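Local coordinates for redox-sensing transcriptional repressor rex (PDB 3WG9), which represses transcription as a homodimer with winged-helix and Rossmann domains, and probably adjusts its DNA binding to the cellular NADH/NAD(+) balance, at residues R165-R168 with A169-A173; K183-D186 with D187-L190; F200-S203 with Y204-E208; T5-S8 with M9-R13. All coordinates share one frame; numbering follows the deposited sequence.

Interactions 1 and 2 are neighbours in the Rossmann domain, their centres about 9 Å apart: Val167 packs on Pro185, and Lys172 O probably accepts a hydrogen bond from Ile189 N at 3.0 Å. Interaction 1 also approaches the NADH site, the side chain of Leu166 lying about 5 Å from that of Thr162; no dinucleotide is bound to this chain. Interaction 4 opens the DNA-binding domain, with its centre about 16 Å from that of interaction 2. Within one chain interactions 3 and 4 stay apart, centres about 27 Å from each other, but across the dimer Glu208 of one subunit binds the backbone of Ile6 and Val7 of the other.

Interaction 1 (R165-R168 with A169-A173); sequences RLVR and AGIKA
Leu166 and Ile171 meet across the end of helix 159-168, where the chain turns off toward strand 173-176. Their contact is the compact side of the turn: Leu166 CB lies 3.7 Å from Ile171 CG2, and Ile171 CB sits 3.2 Å from Leu166 O. The methyl CG2 of Ile171 lies between its own backbone N and carbonyl carbon while CG1 takes the anti place (chi1 -154°), which turns CG2 onto the last helical turn. Leu166 continues into Val138 and Ile142 of helix 138-144, and Ile171 onto Ile147, so branched apolar residues suit both places.

The backbone forms a Schellman motif. Ile171 N reaches back to Leu166 O at 3.0 Å, and Gly170 N to Val167 O at 2.9 Å, the latter from well above the carbonyl plane. Gly170 has phi 99°, a value at which a CB would jam against the preceding carbonyl; glycine is therefore the natural residue here. Ala169, small enough to pack against Glu139 and Ile142 of helix 138-144, still gives its N-H to Arg165 O at 3.1 Å.

The outer side is looser and wet. A water donates to both Val167 O, at 2.8 Å, and Ile171 O, at 2.9 Å, spanning the turn, while Arg168, exposed, runs out extended from CG to NE to a salt bridge with Glu139. Arg165 pairs with Glu139 too, and with Glu136. Arg165 O, Leu166 O and Val167 O are thus met by backbone N-H groups, Val167 O by water as well, and both arginines tie the helix end to Glu139.

Interaction 2 (K183-D186 with D187-L190); sequences KVPD and DVIL
Pro185 and Val188 close a type I beta turn: Val188 N donates to Pro185 O at 3.0 Å, with an N-H...O angle of 157° and the nitrogen standing above the carbonyl plane. Asp186 and Asp187 fill the two corners with helix-like backbone angles, and the chain reverses before it enters strand 189-192. The proline suits the first position, since it has no N-H to satisfy and its ring restricts phi to a value that fits here.

On the inner side Val184 turns back on the strand it precedes. Its CB lies 4.0 Å from Val188 CB, and its CG2 sits 3.8 Å from Leu190 CB, the side chains of Val184 and Leu190 crossing obliquely. Val184 also rests on Val167 of helix 159-168 and on Ile174. The turn leads into the outermost strand of the parallel Rossmann sheet within this subunit, where Ile189 forms backbone hydrogen bonds with Lys172 and Ile174 and its side chain meets Leu206 of the second subunit.

Pro185 and Val188 lie side by side and point the same way, CD to CG2 4.1 Å. At the CB corner of the proline ring comes the carboxylate of Asp187: with CG between its backbone N and carbonyl carbon (chi1 59°), OD1 swings back to 3.3 Å from Pro185 CB. The CA-CB bond of Asp186 points away from the 187-190 segment, and its carboxylate has Lys4 as a long, weak ion partner.

Interaction 3 (F200-S203 with Y204-E208); sequences FTVS and YRLNE
Arg205 lies along Thr201, one helical turn back, the two side chains side by side and pointing the same way. Starting at the backbone, CB of Arg205 is 3.5 Å from Thr201 O and CG 3.4 Å from the same oxygen; CD draws away slightly, to 3.8 Å. The chain then bends at chi3 (-94°), which folds the guanidinium back against the helix instead of letting it run outward. NE donates to Thr201 O at 3.0 Å, and NH2 to Thr201 OG1 at 2.8 Å, both acceptors lying near the guanidinium plane. Two bonds to two different atoms fix the rotation of this flat group.

Thr201 O is gripped twice, for Arg205 N also donates to it, at 3.1 Å, from the opposite face of the carbonyl plane to NE. Thr201 OG1 in turn bonds to Ser198 O, which holds the hydroxyl for its arginine. Arg205 NH2 also forms a salt bridge with Glu191 of the second subunit.

Asn207 repeats the theme on another side, its ND2 donating to Ser203 O at 3.0 Å, while the apolar pair Val202 and Leu206 meets CG1 to CD1 at 4.1 Å. Tyr204 OH donates to Glu208 OE2. Glu208 accepts from Ile6 N and Val7 N of the second subunit, and Ser203 OG is hydrogen-bonded to Leu79 O of that subunit. Such polar residues fit the long C-terminal helix that Rex repressors exchange between the subunits of their dimer.

Interaction 4 (T5-S8 with M9-R13); sequences TIVS and MAVIR
Val7 and Val11 cross at about a right angle just where helix 9-27 begins. Their CG1 methyls are modelled 3.3 Å apart, tighter than usual van der Waals contact; so short a pair is either strained or imprecisely placed. Val7 CG1 also lies 4.0 Å from Ile12 CG1. Together Val7, before the N-cap, and Ile12, in the first turn, make a hydrophobic staple, for which two branched apolar side chains are well suited.

Between them Ser8 is the N-cap. Its OG stands between the backbone N and the carbonyl carbon (chi1 83°), curling over the helix end, and accepts from Val11 N at 3.3 Å in a nearly straight bond (169°). A serine fits because its short hydroxyl can stand in for the carbonyl that a preceding turn would have supplied. Its own carbonyl, Ser8 O, receives Ile12 N at 3.0 Å in the carbonyl plane, starting the regular helical bonds.

Thr5 reaches Ile12 tip to tip, CG2 to CD1 3.8 Å. Its OG1 donates to Val7 O at 2.6 Å, which holds the loop in its curve, while CG2 makes the closest approach to the isoleucine. At the first position of the helix, Met9 bends twice so that CE lies 3.3 Å above one face of the Arg13 guanidinium, offset toward its rim; Arg13 NH2 forms a salt bridge with Glu191 of strand 189-192.

Val7 also packs on Asn55 and Phe56, just after helix 46-54 of the DNA-binding domain, while helix 195-214 of the second subunit lies alongside, its Tyr204 touching Val7 and Ile12.

Interaction 1 (R165-R168 with A169-A173)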
ATOM      1  N   ARG B 165     -23.460   1.148  -6.196  1.00 32.97           N
ATOM      2  CA  ARG B 165     -24.417   0.342  -5.467  1.00 35.87           C
ATOM      3  C   ARG B 165     -24.103   0.411  -3.984  1.00 33.43           C
ATOM      4  O   ARG B 165     -25.029   0.478  -3.155  1.00 30.95           O
ATOM      5  CB  ARG B 165     -24.332  -1.149  -5.862  1.00 35.57           C
ATOM      6  CG  ARG B 165     -24.675  -1.427  -7.325  1.00 42.68           C
ATOM      7  CD  ARG B 165     -24.600  -2.909  -7.467  1.00 46.05           C
ATOM      8  NE  ARG B 165     -25.768  -3.534  -6.868  1.00 42.62           N
ATOM      9  CZ  ARG B 165     -26.144  -4.740  -7.213  1.00 55.35           C
ATOM     10  NH1 ARG B 165     -25.381  -5.387  -8.103  1.00 56.00           N
ATOM     11  NH2 ARG B 165     -27.254  -5.270  -6.713  1.00 55.82           N
ATOM     12  N   LEU B 166     -22.813   0.270  -3.630  1.00 28.82           N
ATOM     13  CA  LEU B 166     -22.498   0.304  -2.158  1.00 28.86           C
ATOM     14  C   LEU B 166     -22.848   1.643  -1.566  1.00 27.57           C
ATOM     15  O   LEU B 166     -23.364   1.751  -0.449  1.00 28.37           O
ATOM     16  CB  LEU B 166     -21.003   0.033  -1.852  1.00 28.12           C
ATOM     17  CG  LEU B 166     -20.405  -1.219  -2.469  1.00 32.28           C
ATOM     18  CD1 LEU B 166     -18.926  -1.357  -2.070  1.00 35.71           C
ATOM     19  CD2 LEU B 166     -21.137  -2.469  -2.112  1.00 33.77           C
ATOM     20  N   VAL B 167     -22.533   2.702  -2.301  1.00 28.51           N
ATOM     21  CA  VAL B 167     -22.885   4.062  -1.876  1.00 27.89           C
ATOM     22  C   VAL B 167     -24.406   4.266  -1.693  1.00 30.00           C
ATOM     23  O   VAL B 167     -24.865   4.753  -0.646  1.00 31.36           O
ATOM     24  CB  VAL B 167     -22.296   5.095  -2.891  1.00 30.92           C
ATOM     25  CG1 VAL B 167     -22.890   6.472  -2.705  1.00 31.45           C
ATOM     26  CG2 VAL B 167     -20.724   5.138  -2.775  1.00 28.77           C
ATOM     27  N   ARG B 168     -25.214   3.853  -2.655  1.00 32.27           N
ATOM     28  CA  ARG B 168     -26.654   4.111  -2.474  1.00 34.93           C
ATOM     29  C   ARG B 168     -27.229   3.232  -1.356  1.00 34.55           C
ATOM     30  O   ARG B 168     -28.252   3.590  -0.771  1.00 31.00           O
ATOM     31  CB  ARG B 168     -27.429   3.900  -3.770  1.00 39.35           C
ATOM     32  CG  ARG B 168     -27.569   2.476  -4.183  1.00 42.59           C
ATOM     33  CD  ARG B 168     -28.330   2.392  -5.516  1.00 49.80           C
ATOM     34  NE  ARG B 168     -28.403   1.000  -5.922  1.00 48.46           N
ATOM     35  CZ  ARG B 168     -28.581   0.607  -7.184  1.00 56.48           C
ATOM     36  NH1 ARG B 168     -28.744   1.507  -8.140  1.00 54.58           N
ATOM     37  NH2 ARG B 168     -28.675  -0.675  -7.481  1.00 50.88           N
ATOM     38  N   ALA B 169     -26.543   2.123  -1.000  1.00 32.30           N
ATOM     39  CA  ALA B 169     -27.016   1.325   0.121  1.00 29.67           C
ATOM     40  C   ALA B 169     -26.584   1.876   1.467  1.00 30.39           C
ATOM     41  O   ALA B 169     -26.952   1.308   2.505  1.00 28.32           O
ATOM     42  CB  ALA B 169     -26.629  -0.154  -0.012  1.00 32.14           C
ATOM     43  N   GLY B 170     -25.833   2.987   1.455  1.00 27.94           N
ATOM     44  CA  GLY B 170     -25.424   3.620   2.693  1.00 29.12           C
ATOM     45  C   GLY B 170     -24.026   3.322   3.203  1.00 28.89           C
ATOM     46  O   GLY B 170     -23.736   3.522   4.369  1.00 28.59           O
ATOM     47  N   ILE B 171     -23.173   2.760   2.355  1.00 28.02           N
ATOM     48  CA  ILE B 171     -21.797   2.443   2.813  1.00 28.93           C
ATOM     49  C   ILE B 171     -21.082   3.713   3.266  1.00 27.32           C
ATOM     50  O   ILE B 171     -21.315   4.806   2.735  1.00 27.59           O
ATOM     51  CB  ILE B 171     -20.958   1.706   1.687  1.00 28.23           C
ATOM     52  CG1 ILE B 171     -19.851   0.852   2.325  1.00 30.10           C
ATOM     53  CG2 ILE B 171     -20.303   2.687   0.700  1.00 28.62           C
ATOM     54  CD1 ILE B 171     -20.369  -0.448   2.741  1.00 32.24           C
ATOM     55  N   LYS B 172     -20.195   3.605   4.252  1.00 26.31           N
ATOM     56  CA  LYS B 172     -19.505   4.845   4.725  1.00 26.37           C
ATOM     57  C   LYS B 172     -18.102   5.025   4.159  1.00 24.78           C
ATOM     58  O   LYS B 172     -17.567   6.141   4.104  1.00 24.87           O
ATOM     59  CB  LYS B 172     -19.393   4.891   6.258  1.00 26.42           C
ATOM     60  CG  LYS B 172     -20.778   4.780   7.000  1.00 33.02           C
ATOM     61  CD  LYS B 172     -20.507   4.857   8.536  1.00 40.57           C
ATOM     62  CE  LYS B 172     -21.810   4.958   9.361  1.00 50.57           C
ATOM     63  NZ  LYS B 172     -22.667   3.763   9.140  1.00 52.77           N
ATOM     64  N   ALA B 173     -17.481   3.914   3.753  1.00 23.66           N
ATOM     65  CA  ALA B 173     -16.124   3.966   3.212  1.00 23.95           C
ATOM     66  C   ALA B 173     -15.939   2.795   2.270  1.00 25.64           C
ATOM     67  O   ALA B 173     -16.541   1.704   2.481  1.00 23.71           O
ATOM     68  CB  ALA B 173     -15.154   3.746   4.370  1.00 25.03           C
TER
HETATM   69  O   HOH W   1     -23.377   6.216   1.271  1.00 22.44           O

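Interaction 2 (K183-D186 with D187-L190)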
ATOM      1  N   LYS B 183     -15.254   7.193  -8.414  1.00 45.44           N
ATOM      2  CA  LYS B 183     -15.985   8.399  -8.066  1.00 45.98           C
ATOM      3  C   LYS B 183     -16.996   8.052  -6.950  1.00 43.57           C
ATOM      4  O   LYS B 183     -17.820   7.149  -7.160  1.00 42.95           O
ATOM      5  CB  LYS B 183     -16.795   8.891  -9.265  1.00 48.00           C
ATOM      6  CG  LYS B 183     -15.969   9.343 -10.468  1.00 55.55           C
ATOM      7  CD  LYS B 183     -14.659   9.991 -10.065  1.00 61.63           C
ATOM      8  CE  LYS B 183     -13.704  10.040 -11.264  1.00 69.24           C
ATOM      9  NZ  LYS B 183     -14.404  10.612 -12.454  1.00 70.14           N
ATOM     10  N   VAL B 184     -16.942   8.772  -5.825  1.00 39.80           N
ATOM     11  CA  VAL B 184     -17.939   8.631  -4.740  1.00 36.99           C
ATOM     12  C   VAL B 184     -18.265  10.041  -4.260  1.00 37.89           C
ATOM     13  O   VAL B 184     -17.477  10.975  -4.461  1.00 36.95           O
ATOM     14  CB  VAL B 184     -17.377   7.810  -3.511  1.00 36.56           C
ATOM     15  CG1 VAL B 184     -16.980   6.339  -3.929  1.00 39.10           C
ATOM     16  CG2 VAL B 184     -16.200   8.487  -2.952  1.00 33.77           C
ATOM     17  N   PRO B 185     -19.397  10.192  -3.563  1.00 37.35           N
ATOM     18  CA  PRO B 185     -19.782  11.483  -3.016  1.00 37.89           C
ATOM     19  C   PRO B 185     -18.750  11.884  -1.980  1.00 39.09           C
ATOM     20  O   PRO B 185     -18.093  11.031  -1.361  1.00 36.46           O
ATOM     21  CB  PRO B 185     -21.149  11.199  -2.350  1.00 38.70           C
ATOM     22  CG  PRO B 185     -21.705  10.038  -3.106  1.00 38.93           C
ATOM     23  CD  PRO B 185     -20.508   9.213  -3.589  1.00 37.57           C
ATOM     24  N   ASP B 186     -18.660  13.178  -1.735  1.00 40.96           N
ATOM     25  CA  ASP B 186     -17.626  13.741  -0.892  1.00 42.91           C
ATOM     26  C   ASP B 186     -17.732  13.245   0.545  1.00 41.65           C
ATOM     27  O   ASP B 186     -16.753  13.298   1.300  1.00 42.08           O
ATOM     28  CB  ASP B 186     -17.728  15.267  -0.874  1.00 45.54           C
ATOM     29  CG  ASP B 186     -17.133  15.912  -2.112  1.00 54.37           C
ATOM     30  OD1 ASP B 186     -16.546  15.217  -2.960  1.00 57.66           O
ATOM     31  OD2 ASP B 186     -17.258  17.148  -2.247  1.00 61.80           O
ATOM     32  N   ASP B 187     -18.902  12.759   0.941  1.00 38.38           N
ATOM     33  CA  ASP B 187     -19.056  12.362   2.341  1.00 36.13           C
ATOM     34  C   ASP B 187     -18.617  10.907   2.576  1.00 34.60           C
ATOM     35  O   ASP B 187     -18.546  10.473   3.726  1.00 33.29           O
ATOM     36  CB  ASP B 187     -20.530  12.516   2.799  1.00 35.18           C
ATOM     37  CG  ASP B 187     -21.469  11.675   1.963  1.00 36.35           C
ATOM     38  OD1 ASP B 187     -21.655  12.066   0.801  1.00 37.35           O
ATOM     39  OD2 ASP B 187     -22.003  10.591   2.411  1.00 36.69           O
ATOM     40  N   VAL B 188     -18.407  10.155   1.498  1.00 31.36           N
ATOM     41  CA  VAL B 188     -18.006   8.758   1.569  1.00 30.46           C
ATOM     42  C   VAL B 188     -16.478   8.736   1.575  1.00 29.72           C
ATOM     43  O   VAL B 188     -15.837   9.404   0.762  1.00 30.37           O
ATOM     44  CB  VAL B 188     -18.523   7.967   0.330  1.00 29.58           C
ATOM     45  CG1 VAL B 188     -18.003   6.481   0.316  1.00 27.95           C
ATOM     46  CG2 VAL B 188     -20.101   7.980   0.335  1.00 33.77           C
ATOM     47  N   ILE B 189     -15.882   7.986   2.484  1.00 29.03           N
ATOM     48  CA  ILE B 189     -14.406   7.884   2.511  1.00 28.06           C
ATOM     49  C   ILE B 189     -13.967   6.953   1.383  1.00 29.43           C
ATOM     50  O   ILE B 189     -14.499   5.851   1.295  1.00 27.53           O
ATOM     51  CB  ILE B 189     -13.905   7.327   3.855  1.00 28.16           C
ATOM     52  CG1 ILE B 189     -14.200   8.329   4.973  1.00 29.18           C
ATOM     53  CG2 ILE B 189     -12.358   7.123   3.836  1.00 28.95           C
ATOM     54  CD1 ILE B 189     -14.501   7.676   6.361  1.00 29.18           C
ATOM     55  N   LEU B 190     -13.042   7.378   0.509  1.00 25.84           N
ATOM     56  CA  LEU B 190     -12.568   6.450  -0.530  1.00 26.78           C
ATOM     57  C   LEU B 190     -11.068   6.337  -0.397  1.00 27.74           C
ATOM     58  O   LEU B 190     -10.390   7.352  -0.479  1.00 30.56           O
ATOM     59  CB  LEU B 190     -12.872   6.937  -1.951  1.00 27.87           C
ATOM     60  CG  LEU B 190     -12.169   6.179  -3.115  1.00 33.93           C
ATOM     61  CD1 LEU B 190     -12.526   4.645  -3.213  1.00 32.74           C
ATOM     62  CD2 LEU B 190     -12.517   6.848  -4.431  1.00 33.02           C
TER

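Interaction 3 (F200-S203 with Y204-E208)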
ATOM      1  N   PHE B 200       7.009   1.204  -7.723  1.00 30.33           N
ATOM      2  CA  PHE B 200       7.803   2.165  -8.505  1.00 32.41           C
ATOM      3  C   PHE B 200       8.962   2.745  -7.731  1.00 32.85           C
ATOM      4  O   PHE B 200       9.858   3.360  -8.315  1.00 32.47           O
ATOM      5  CB  PHE B 200       6.986   3.280  -9.139  1.00 31.06           C
ATOM      6  CG  PHE B 200       6.016   2.799 -10.159  1.00 34.29           C
ATOM      7  CD1 PHE B 200       6.049   1.475 -10.621  1.00 35.69           C
ATOM      8  CD2 PHE B 200       5.030   3.645 -10.622  1.00 34.28           C
ATOM      9  CE1 PHE B 200       5.136   1.026 -11.574  1.00 38.36           C
ATOM     10  CE2 PHE B 200       4.114   3.214 -11.599  1.00 39.64           C
ATOM     11  CZ  PHE B 200       4.163   1.892 -12.068  1.00 37.80           C
ATOM     12  N   THR B 201       8.959   2.598  -6.405  1.00 29.94           N
ATOM     13  CA  THR B 201      10.169   2.961  -5.685  1.00 29.68           C
ATOM     14  C   THR B 201      11.275   1.972  -5.814  1.00 31.04           C
ATOM     15  O   THR B 201      12.432   2.319  -5.574  1.00 30.45           O
ATOM     16  CB  THR B 201       9.945   3.234  -4.123  1.00 30.09           C
ATOM     17  OG1 THR B 201       9.714   1.983  -3.464  1.00 32.42           O
ATOM     18  CG2 THR B 201       8.723   4.195  -3.886  1.00 27.70           C
ATOM     19  N   VAL B 202      10.967   0.730  -6.207  1.00 30.58           N
ATOM     20  CA  VAL B 202      12.026  -0.227  -6.403  1.00 29.33           C
ATOM     21  C   VAL B 202      12.656   0.121  -7.787  1.00 32.21           C
ATOM     22  O   VAL B 202      13.870   0.109  -7.930  1.00 33.51           O
ATOM     23  CB  VAL B 202      11.460  -1.677  -6.415  1.00 30.41           C
ATOM     24  CG1 VAL B 202      12.534  -2.703  -6.828  1.00 29.70           C
ATOM     25  CG2 VAL B 202      10.798  -1.978  -5.060  1.00 30.96           C
ATOM     26  N   SER B 203      11.862   0.396  -8.814  1.00 32.55           N
ATOM     27  CA  SER B 203      12.482   0.811 -10.082  1.00 35.13           C
ATOM     28  C   SER B 203      13.341   2.075  -9.859  1.00 36.87           C
ATOM     29  O   SER B 203      14.427   2.235 -10.464  1.00 39.47           O
ATOM     30  CB  SER B 203      11.442   1.005 -11.181  1.00 34.02           C
ATOM     31  OG  SER B 203      10.305   1.692 -10.689  1.00 35.43           O
ATOM     32  N   TYR B 204      12.847   2.976  -9.014  1.00 36.31           N
ATOM     33  CA  TYR B 204      13.587   4.202  -8.771  1.00 36.61           C
ATOM     34  C   TYR B 204      14.955   3.911  -8.185  1.00 38.18           C
ATOM     35  O   TYR B 204      15.998   4.411  -8.684  1.00 39.08           O
ATOM     36  CB  TYR B 204      12.797   5.193  -7.929  1.00 34.84           C
ATOM     37  CG  TYR B 204      13.667   6.391  -7.584  1.00 38.07           C
ATOM     38  CD1 TYR B 204      13.469   7.630  -8.181  1.00 36.84           C
ATOM     39  CD2 TYR B 204      14.659   6.278  -6.633  1.00 35.20           C
ATOM     40  CE1 TYR B 204      14.299   8.734  -7.846  1.00 38.18           C
ATOM     41  CE2 TYR B 204      15.487   7.344  -6.301  1.00 39.25           C
ATOM     42  CZ  TYR B 204      15.288   8.568  -6.894  1.00 40.84           C
ATOM     43  OH  TYR B 204      16.115   9.622  -6.505  1.00 46.43           O
ATOM     44  N   ARG B 205      14.982   3.001  -7.216  1.00 36.89           N
ATOM     45  CA  ARG B 205      16.219   2.734  -6.505  1.00 36.95           C
ATOM     46  C   ARG B 205      17.207   1.893  -7.271  1.00 39.45           C
ATOM     47  O   ARG B 205      18.424   2.075  -7.098  1.00 38.67           O
ATOM     48  CB  ARG B 205      15.946   2.090  -5.143  1.00 35.95           C
ATOM     49  CG  ARG B 205      15.388   3.093  -4.155  1.00 35.64           C
ATOM     50  CD  ARG B 205      15.064   2.398  -2.827  1.00 35.99           C
ATOM     51  NE  ARG B 205      13.656   2.011  -2.847  1.00 37.94           N
ATOM     52  CZ  ARG B 205      13.071   1.399  -1.822  1.00 40.76           C
ATOM     53  NH1 ARG B 205      13.806   1.132  -0.733  1.00 36.50           N
ATOM     54  NH2 ARG B 205      11.783   1.092  -1.865  1.00 33.13           N
ATOM     55  N   LEU B 206      16.710   1.003  -8.139  1.00 39.01           N
ATOM     56  CA  LEU B 206      17.577   0.275  -9.061  1.00 42.21           C
ATOM     57  C   LEU B 206      18.293   1.203 -10.047  1.00 44.15           C
ATOM     58  O   LEU B 206      19.328   0.846 -10.597  1.00 46.58           O
ATOM     59  CB  LEU B 206      16.763  -0.764  -9.874  1.00 42.37           C
ATOM     60  CG  LEU B 206      16.348  -2.022  -9.089  1.00 43.27           C
ATOM     61  CD1 LEU B 206      15.292  -2.816  -9.825  1.00 43.63           C
ATOM     62  CD2 LEU B 206      17.522  -2.902  -8.743  1.00 42.74           C
ATOM     63  N   ASN B 207      17.755   2.393 -10.282  1.00 46.04           N
ATOM     64  CA  ASN B 207      18.327   3.301 -11.293  1.00 47.77           C
ATOM     65  C   ASN B 207      18.897   4.568 -10.776  1.00 46.90           C
ATOM     66  O   ASN B 207      19.424   5.374 -11.565  1.00 48.93           O
ATOM     67  CB  ASN B 207      17.276   3.663 -12.350  1.00 47.85           C
ATOM     68  CG  ASN B 207      16.998   2.515 -13.236  1.00 51.79           C
ATOM     69  OD1 ASN B 207      17.863   2.081 -13.994  1.00 57.22           O
ATOM     70  ND2 ASN B 207      15.822   1.928 -13.073  1.00 49.86           N
ATOM     71  N   GLU B 208      18.805   4.771  -9.476  1.00 44.94           N
ATOM     72  CA  GLU B 208      19.176   6.067  -8.961  1.00 46.01           C
ATOM     73  C   GLU B 208      20.638   6.444  -9.294  1.00 50.30           C
ATOM     74  O   GLU B 208      20.906   7.595  -9.696  1.00 49.84           O
ATOM     75  CB  GLU B 208      18.982   6.162  -7.462  1.00 45.08           C
ATOM     76  CG  GLU B 208      19.154   7.610  -6.980  1.00 44.89           C
ATOM     77  CD  GLU B 208      18.927   7.805  -5.486  1.00 44.71           C
ATOM     78  OE1 GLU B 208      19.504   7.049  -4.704  1.00 48.80           O
ATOM     79  OE2 GLU B 208      18.124   8.680  -5.109  1.00 46.71           O
TER

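Interaction 4 (T5-S8 with M9-R13)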
ATOM      1  N   THR B   5     -11.537  16.375   5.794  1.00 50.38           N
ATOM      2  CA  THR B   5     -11.048  15.943   7.108  1.00 46.46           C
ATOM      3  C   THR B   5     -10.703  17.137   8.004  1.00 47.29           C
ATOM      4  O   THR B   5     -10.315  18.172   7.485  1.00 46.21           O
ATOM      5  CB  THR B   5      -9.790  15.014   7.012  1.00 45.52           C
ATOM      6  OG1 THR B   5      -8.758  15.642   6.238  1.00 41.86           O
ATOM      7  CG2 THR B   5     -10.127  13.633   6.405  1.00 40.31           C
ATOM      8  N   ILE B   6     -10.772  16.949   9.324  1.00 45.25           N
ATOM      9  CA  ILE B   6     -10.304  17.944  10.326  1.00 47.15           C
ATOM     10  C   ILE B   6      -8.774  18.094  10.203  1.00 46.18           C
ATOM     11  O   ILE B   6      -8.296  19.188  10.008  1.00 48.52           O
ATOM     12  CB  ILE B   6     -10.787  17.592  11.803  1.00 47.28           C
ATOM     13  CG1 ILE B   6     -12.333  17.633  11.904  1.00 49.13           C
ATOM     14  CG2 ILE B   6     -10.199  18.538  12.809  1.00 50.87           C
ATOM     15  CD1 ILE B   6     -12.937  16.903  13.132  1.00 54.04           C
ATOM     16  N   VAL B   7      -8.027  16.983  10.136  1.00 42.50           N
ATOM     17  CA  VAL B   7      -6.549  17.027  10.085  1.00 41.89           C
ATOM     18  C   VAL B   7      -6.170  16.759   8.615  1.00 39.42           C
ATOM     19  O   VAL B   7      -6.866  16.015   7.952  1.00 38.01           O
ATOM     20  CB  VAL B   7      -6.001  15.979  11.093  1.00 42.18           C
ATOM     21  CG1 VAL B   7      -4.532  15.636  10.921  1.00 38.62           C
ATOM     22  CG2 VAL B   7      -6.250  16.492  12.514  1.00 43.12           C
ATOM     23  N   SER B   8      -5.093  17.349   8.103  1.00 39.50           N
ATOM     24  CA  SER B   8      -4.706  17.126   6.698  1.00 37.55           C
ATOM     25  C   SER B   8      -4.327  15.661   6.447  1.00 35.22           C
ATOM     26  O   SER B   8      -3.913  14.928   7.363  1.00 33.55           O
ATOM     27  CB  SER B   8      -3.538  18.023   6.322  1.00 38.96           C
ATOM     28  OG  SER B   8      -2.328  17.424   6.732  1.00 39.25           O
ATOM     29  N   MET B   9      -4.545  15.221   5.219  1.00 34.67           N
ATOM     30  CA  MET B   9      -4.236  13.856   4.819  1.00 34.44           C
ATOM     31  C   MET B   9      -2.700  13.584   4.940  1.00 33.77           C
ATOM     32  O   MET B   9      -2.278  12.473   5.234  1.00 31.91           O
ATOM     33  CB  MET B   9      -4.716  13.611   3.379  1.00 35.67           C
ATOM     34  CG  MET B   9      -6.220  13.265   3.278  1.00 38.19           C
ATOM     35  SD  MET B   9      -6.614  11.759   4.226  1.00 41.56           S
ATOM     36  CE  MET B   9      -5.698  10.439   3.451  1.00 41.06           C
ATOM     37  N   ALA B  10      -1.859  14.601   4.770  1.00 33.53           N
ATOM     38  CA  ALA B  10      -0.420  14.340   4.844  1.00 33.19           C
ATOM     39  C   ALA B  10      -0.148  13.907   6.277  1.00 32.14           C
ATOM     40  O   ALA B  10       0.591  12.947   6.538  1.00 32.45           O
ATOM     41  CB  ALA B  10       0.396  15.654   4.506  1.00 36.66           C
ATOM     42  N   VAL B  11      -0.780  14.596   7.234  1.00 31.23           N
ATOM     43  CA  VAL B  11      -0.650  14.181   8.634  1.00 30.29           C
ATOM     44  C   VAL B  11      -1.231  12.799   8.886  1.00 29.17           C
ATOM     45  O   VAL B  11      -0.602  11.937   9.511  1.00 29.30           O
ATOM     46  CB  VAL B  11      -1.342  15.200   9.637  1.00 31.36           C
ATOM     47  CG1 VAL B  11      -1.380  14.633  11.075  1.00 31.97           C
ATOM     48  CG2 VAL B  11      -0.661  16.573   9.619  1.00 33.74           C
ATOM     49  N   ILE B  12      -2.452  12.581   8.438  1.00 28.45           N
ATOM     50  CA  ILE B  12      -3.158  11.290   8.709  1.00 27.95           C
ATOM     51  C   ILE B  12      -2.323  10.142   8.162  1.00 27.58           C
ATOM     52  O   ILE B  12      -2.234   9.102   8.780  1.00 27.72           O
ATOM     53  CB  ILE B  12      -4.546  11.317   8.061  1.00 28.85           C
ATOM     54  CG1 ILE B  12      -5.426  12.314   8.812  1.00 30.25           C
ATOM     55  CG2 ILE B  12      -5.245   9.852   7.986  1.00 27.80           C
ATOM     56  CD1 ILE B  12      -6.759  12.643   7.980  1.00 31.12           C
ATOM     57  N   ARG B  13      -1.677  10.313   7.011  1.00 27.62           N
ATOM     58  CA  ARG B  13      -0.889   9.199   6.457  1.00 27.80           C
ATOM     59  C   ARG B  13       0.427   8.942   7.184  1.00 29.09           C
ATOM     60  O   ARG B  13       0.966   7.851   7.098  1.00 28.94           O
ATOM     61  CB  ARG B  13      -0.545   9.414   4.969  1.00 27.63           C
ATOM     62  CG  ARG B  13      -1.849   9.395   4.086  1.00 30.74           C
ATOM     63  CD  ARG B  13      -1.563   9.073   2.620  1.00 31.52           C
ATOM     64  NE  ARG B  13      -2.796   9.102   1.829  1.00 33.32           N
ATOM     65  CZ  ARG B  13      -3.647   8.070   1.756  1.00 34.74           C
ATOM     66  NH1 ARG B  13      -3.445   6.936   2.461  1.00 27.42           N
ATOM     67  NH2 ARG B  13      -4.675   8.154   0.932  1.00 31.93           N
TER